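Thioesterase domain-containing protein (Chromobacterium violaceum, PDB 4RMM) is of unproven function but belongs to the hotdog-fold thioesterases and probably hydrolyses acyl-CoA thioesters. Local coordinates at residues A[73-76]-A[77-81]; A[64-67]-A[68-72]. All blocks are in the same frame, centred on the assembly; numbering follows the deposited sequence.

Contact 1: residues A[73-76]-A[77-81]; sequences AAMI and HLMWN
Met75 and Met79, both selenomethionines, meet one turn apart near the C-terminal end of the long helix of a hotdog fold, the helix that the antiparallel sheet wraps round. Their side chains cross obliquely, and the terminal methyl of Met79 does the touching: CE of Met79 sits 3.4 Å from SE of Met75 and also presses on that residue's CG, tighter than usual van der Waals contact. Met79 gets there because its CG stands between the backbone N and the carbonyl carbon (chi1 46°); this and the straight chi2 lead the chain back toward Met75, and the bend at chi3 turns the methyl onto it. Met75 packs further on Phe142 and on His62 of the second subunit.

The backbone beneath is ordinary helix. His77 N bonds Ala73 O at 2.8 Å, Leu78 N bonds Ala74 O, and Met79 N bonds Met75 O at 3.1 Å. The Trp80 N to Ile76 O bond is weak, with an N-H...O angle of 127°.

Ala74 and Leu78 face the sheet, on Ile124 and Ala120 respectively. His77 has its CG trans to the backbone N, which carries the ring out to strand 106-115, and Asn81 OD1 lies over the centre of one face of its imidazole, 3.7 Å above the plane.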
ATOM      1  N   ALA A  73       8.731  -1.964   0.980  1.00 42.57           N
ATOM      2  CA  ALA A  73       9.937  -2.677   0.553  1.00 55.23           C
ATOM      3  C   ALA A  73      10.852  -1.692  -0.154  1.00 47.91           C
ATOM      4  O   ALA A  73      12.042  -1.631   0.122  1.00 43.25           O
ATOM      5  CB  ALA A  73       9.581  -3.839  -0.406  1.00 48.75           C
ATOM      6  N   ALA A  74      10.285  -0.918  -1.075  1.00 55.03           N
ATOM      7  CA  ALA A  74      11.062   0.060  -1.836  1.00 33.65           C
ATOM      8  C   ALA A  74      11.679   1.101  -0.886  1.00 51.79           C
ATOM      9  O   ALA A  74      12.795   1.556  -1.091  1.00 48.74           O
ATOM     10  CB  ALA A  74      10.163   0.744  -2.861  1.00 31.44           C
HETATM   11  N   MSE A  75      10.943   1.475   0.155  1.00 39.43           N
HETATM   12  CA  MSE A  75      11.460   2.441   1.119  1.00 39.56           C
HETATM   13  C   MSE A  75      12.613   1.811   1.898  1.00 44.93           C
HETATM   14  O   MSE A  75      13.706   2.377   1.996  1.00 50.54           O
HETATM   15  CB  MSE A  75      10.376   2.854   2.107  1.00 40.03           C
HETATM   16  CG  MSE A  75      10.966   3.240   3.457  1.00 64.55           C
HETATM   17 SE   MSE A  75      10.148   4.776   4.241  0.75 95.73          SE
HETATM   18  CE  MSE A  75       8.966   3.846   5.447  1.00 86.33           C
ATOM     19  N   ILE A  76      12.350   0.642   2.466  1.00 43.10           N
ATOM     20  CA  ILE A  76      13.362  -0.078   3.234  1.00 62.37           C
ATOM     21  C   ILE A  76      14.624  -0.324   2.408  1.00 57.36           C
ATOM     22  O   ILE A  76      15.739  -0.143   2.893  1.00 52.01           O
ATOM     23  CB  ILE A  76      12.796  -1.421   3.745  1.00 59.50           C
ATOM     24  CG1 ILE A  76      11.737  -1.138   4.816  1.00 57.07           C
ATOM     25  CG2 ILE A  76      13.916  -2.290   4.304  1.00 68.93           C
ATOM     26  CD1 ILE A  76      10.869  -2.330   5.188  1.00 68.64           C
ATOM     27  N   HIS A  77      14.447  -0.718   1.153  1.00 55.36           N
ATOM     28  CA  HIS A  77      15.589  -0.983   0.276  1.00 60.33           C
ATOM     29  C   HIS A  77      16.477   0.249   0.178  1.00 51.87           C
ATOM     30  O   HIS A  77      17.708   0.157   0.196  1.00 56.77           O
ATOM     31  CB  HIS A  77      15.095  -1.345  -1.123  1.00 58.51           C
ATOM     32  CG  HIS A  77      16.188  -1.632  -2.101  1.00 56.17           C
ATOM     33  ND1 HIS A  77      16.805  -2.864  -2.181  1.00 69.56           N
ATOM     34  CD2 HIS A  77      16.746  -0.869  -3.074  1.00 54.85           C
ATOM     35  CE1 HIS A  77      17.684  -2.846  -3.160  1.00 61.40           C
ATOM     36  NE2 HIS A  77      17.670  -1.647  -3.722  1.00 75.11           N
ATOM     37  N   LEU A  78      15.834   1.407   0.065  1.00 53.78           N
ATOM     38  CA  LEU A  78      16.536   2.679  -0.062  1.00 55.97           C
ATOM     39  C   LEU A  78      17.359   3.025   1.163  1.00 63.40           C
ATOM     40  O   LEU A  78      18.524   3.399   1.043  1.00 67.41           O
ATOM     41  CB  LEU A  78      15.544   3.813  -0.327  1.00 67.10           C
ATOM     42  CG  LEU A  78      15.817   4.674  -1.561  1.00 67.73           C
ATOM     43  CD1 LEU A  78      14.847   5.836  -1.579  1.00 71.46           C
ATOM     44  CD2 LEU A  78      17.241   5.189  -1.543  1.00 52.95           C
HETATM   45  N   MSE A  79      16.756   2.919   2.343  1.00 59.68           N
HETATM   46  CA  MSE A  79      17.483   3.256   3.551  1.00 69.53           C
HETATM   47  C   MSE A  79      18.442   2.162   3.992  1.00 77.27           C
HETATM   48  O   MSE A  79      19.276   2.372   4.870  1.00 85.50           O
HETATM   49  CB  MSE A  79      16.521   3.653   4.682  1.00 67.04           C
HETATM   50  CG  MSE A  79      15.317   2.777   4.908  1.00 69.84           C
HETATM   51 SE   MSE A  79      14.187   3.557   6.305  0.69 91.45          SE
HETATM   52  CE  MSE A  79      13.360   4.957   5.291  1.00116.09           C
ATOM     53  N   TRP A  80      18.335   0.995   3.369  1.00 77.79           N
ATOM     54  CA  TRP A  80      19.232  -0.107   3.683  1.00 83.42           C
ATOM     55  C   TRP A  80      20.472   0.096   2.823  1.00 79.95           C
ATOM     56  O   TRP A  80      21.587  -0.231   3.223  1.00 74.93           O
ATOM     57  CB  TRP A  80      18.570  -1.445   3.350  1.00 70.47           C
ATOM     58  CG  TRP A  80      19.415  -2.630   3.686  1.00 72.97           C
ATOM     59  CD1 TRP A  80      20.400  -3.187   2.916  1.00 75.72           C
ATOM     60  CD2 TRP A  80      19.369  -3.397   4.891  1.00 73.39           C
ATOM     61  NE1 TRP A  80      20.967  -4.253   3.569  1.00 80.70           N
ATOM     62  CE2 TRP A  80      20.350  -4.406   4.791  1.00 79.34           C
ATOM     63  CE3 TRP A  80      18.590  -3.333   6.057  1.00 80.13           C
ATOM     64  CZ2 TRP A  80      20.580  -5.342   5.802  1.00 85.83           C
ATOM     65  CZ3 TRP A  80      18.816  -4.264   7.070  1.00 86.86           C
ATOM     66  CH2 TRP A  80      19.803  -5.255   6.932  1.00 89.40           C
ATOM     67  N   ASN A  81      20.259   0.663   1.643  1.00 79.63           N
ATOM     68  CA  ASN A  81      21.335   0.931   0.705  1.00 79.76           C
ATOM     69  C   ASN A  81      21.878   2.353   0.830  1.00 84.19           C
ATOM     70  O   ASN A  81      22.736   2.758   0.047  1.00 86.07           O
ATOM     71  CB  ASN A  81      20.845   0.698  -0.725  1.00 85.06           C
ATOM     72  CG  ASN A  81      20.630  -0.774  -1.042  1.00 96.73           C
ATOM     73  OD1 ASN A  81      19.816  -1.458  -0.415  1.00 86.60           O
ATOM     74  ND2 ASN A  81      21.367  -1.268  -2.028  1.00 95.05           N
TER

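Contact 2: residues A[64-67]-A[68-72]; sequences GLIG and GFMES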
ATOM      1  N   GLY A  64      -5.934  -9.665  -2.816  1.00 67.74           N
ATOM      2  CA  GLY A  64      -4.557  -9.846  -3.237  1.00 55.28           C
ATOM      3  C   GLY A  64      -3.766  -8.547  -3.248  1.00 65.38           C
ATOM      4  O   GLY A  64      -2.710  -8.472  -3.889  1.00 57.33           O
ATOM      5  N   LEU A  65      -4.271  -7.529  -2.541  1.00 47.64           N
ATOM      6  CA  LEU A  65      -3.604  -6.234  -2.477  1.00 50.65           C
ATOM      7  C   LEU A  65      -2.243  -6.353  -1.821  1.00 45.56           C
ATOM      8  O   LEU A  65      -2.103  -7.012  -0.793  1.00 52.63           O
ATOM      9  CB  LEU A  65      -4.450  -5.219  -1.693  1.00 51.44           C
ATOM     10  CG  LEU A  65      -5.884  -4.967  -2.156  1.00 49.73           C
ATOM     11  CD1 LEU A  65      -6.434  -3.744  -1.427  1.00 49.29           C
ATOM     12  CD2 LEU A  65      -5.927  -4.752  -3.663  1.00 57.31           C
ATOM     13  N   ILE A  66      -1.248  -5.697  -2.414  1.00 46.52           N
ATOM     14  CA  ILE A  66       0.120  -5.711  -1.907  1.00 46.44           C
ATOM     15  C   ILE A  66       0.800  -4.348  -2.015  1.00 38.08           C
ATOM     16  O   ILE A  66       2.000  -4.227  -1.790  1.00 50.79           O
ATOM     17  CB  ILE A  66       1.005  -6.747  -2.662  1.00 51.62           C
ATOM     18  CG1 ILE A  66       0.932  -6.502  -4.165  1.00 48.31           C
ATOM     19  CG2 ILE A  66       0.548  -8.179  -2.323  1.00 53.60           C
ATOM     20  CD1 ILE A  66       1.748  -7.488  -4.989  1.00 57.00           C
ATOM     21  N   GLY A  67       0.022  -3.324  -2.343  1.00 43.73           N
ATOM     22  CA  GLY A  67       0.577  -1.987  -2.475  1.00 39.24           C
ATOM     23  C   GLY A  67       1.380  -1.539  -1.283  1.00 39.71           C
ATOM     24  O   GLY A  67       2.466  -0.986  -1.436  1.00 41.91           O
ATOM     25  N   GLY A  68       0.841  -1.775  -0.092  1.00 38.27           N
ATOM     26  CA  GLY A  68       1.547  -1.398   1.126  1.00 46.10           C
ATOM     27  C   GLY A  68       2.884  -2.106   1.258  1.00 56.21           C
ATOM     28  O   GLY A  68       3.880  -1.503   1.626  1.00 44.66           O
ATOM     29  N   PHE A  69       2.905  -3.397   0.951  1.00 48.94           N
ATOM     30  CA  PHE A  69       4.119  -4.216   1.027  1.00 51.54           C
ATOM     31  C   PHE A  69       5.190  -3.704   0.082  1.00 47.35           C
ATOM     32  O   PHE A  69       6.310  -3.440   0.490  1.00 42.07           O
ATOM     33  CB  PHE A  69       3.767  -5.662   0.669  1.00 47.34           C
ATOM     34  CG  PHE A  69       4.953  -6.516   0.331  1.00 47.88           C
ATOM     35  CD1 PHE A  69       5.894  -6.845   1.303  1.00 49.62           C
ATOM     36  CD2 PHE A  69       5.111  -7.021  -0.961  1.00 43.79           C
ATOM     37  CE1 PHE A  69       6.984  -7.671   0.998  1.00 59.25           C
ATOM     38  CE2 PHE A  69       6.190  -7.847  -1.280  1.00 46.86           C
ATOM     39  CZ  PHE A  69       7.133  -8.175  -0.294  1.00 60.89           C
HETATM   40  N   MSE A  70       4.812  -3.581  -1.186  1.00 37.55           N
HETATM   41  CA  MSE A  70       5.681  -3.106  -2.259  1.00 35.90           C
HETATM   42  C   MSE A  70       6.254  -1.724  -1.934  1.00 46.52           C
HETATM   43  O   MSE A  70       7.459  -1.489  -2.022  1.00 43.00           O
HETATM   44  CB  MSE A  70       4.861  -3.061  -3.545  1.00 33.55           C
HETATM   45  CG  MSE A  70       4.309  -4.419  -3.947  1.00 59.34           C
HETATM   46 SE   MSE A  70       5.738  -5.640  -4.475  0.73 55.57          SE
HETATM   47  CE  MSE A  70       5.705  -5.230  -6.367  1.00 44.41           C
ATOM     48  N   GLU A  71       5.373  -0.803  -1.569  1.00 38.42           N
ATOM     49  CA  GLU A  71       5.798   0.545  -1.207  1.00 40.64           C
ATOM     50  C   GLU A  71       6.814   0.572  -0.044  1.00 39.01           C
ATOM     51  O   GLU A  71       7.816   1.266  -0.124  1.00 44.27           O
ATOM     52  CB  GLU A  71       4.559   1.387  -0.864  1.00 40.86           C
ATOM     53  CG  GLU A  71       4.870   2.801  -0.449  1.00 40.07           C
ATOM     54  CD  GLU A  71       3.604   3.627  -0.209  1.00 43.48           C
ATOM     55  OE1 GLU A  71       2.787   3.252   0.642  1.00 48.87           O
ATOM     56  OE2 GLU A  71       3.436   4.651  -0.884  1.00 38.34           O
ATOM     57  N   SER A  72       6.562  -0.176   1.029  1.00 44.49           N
ATOM     58  CA  SER A  72       7.496  -0.201   2.161  1.00 44.72           C
ATOM     59  C   SER A  72       8.810  -0.904   1.791  1.00 49.95           C
ATOM     60  O   SER A  72       9.880  -0.507   2.271  1.00 46.11           O
ATOM     61  CB  SER A  72       6.901  -0.941   3.361  1.00 61.96           C
ATOM     62  OG  SER A  72       5.503  -1.040   3.282  1.00 74.89           O
TER
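Ile66 and Met70 carry the apolar side of this contact, lying side by side and pointing the same way. CG1 of Ile66 is 4.0 Å from CG of Met70, a selenomethionine, and Ile66 CD1 touches that same carbon. With its CG1 between the backbone N and the carbonyl carbon (chi1 54°), the isoleucine lays CG1 and CD1 beside Met70 CG, while the bends at chi2 and chi3 of Met70 carry its selenium end away from Ile66. Ala136 and Ala138 of strand 136-143 lie against Ile66 and Met70 respectively. Phe69 meets Ile66 more loosely, CD2 to CB at 4.5 Å, and the carbonyl O of Ile66 lies at the edge of the ring, near its plane.

Backbone bonds set the first turn. Ile66 is the N-cap residue, and its O accepts Met70 N at 2.9 Å; Glu71 N follows on Gly67 O, also at 2.9 Å. Here the loop after strand 43-46 enters the central helix of the hotdog fold, and the start of that helix lies at the subunit interface. Upstream, Ile66 N donates to Tyr97 OH of its own chain.

Polar side-chain bonds cross that interface. Glu71 is extended, and both carboxylate oxygens are used: OE1 accepts Gly67 N of the second subunit, and OE2 bonds Tyr97 OH of that subunit. Reciprocally, Gly67 N donates to OE1 of Glu71 of the second subunit.

How the contacts relate
Followed from the N terminus, the chain leaves strand 43-46, runs through a loop of which residues 51-58 are not modelled, and enters helix 67-80 at contact 2, where residues 64-67 give way to 68-72. Contact 1 comes next, with 73-76 and 77-81 continuing the helix to its end at Trp80, Asn81 just beyond. Each contact is local and closes only a helical turn; they run in series, neither nesting nor crossing, with centres about 14 Å apart. Contact 2 joins the incoming loop and the dimer interface to strands 89-97, 119-127 and 136-143. Contact 1 sets the far end of the helix against strands 106-115, 119-127 and 136-143, and Trp80 meets Tyr17 of helix 17-20.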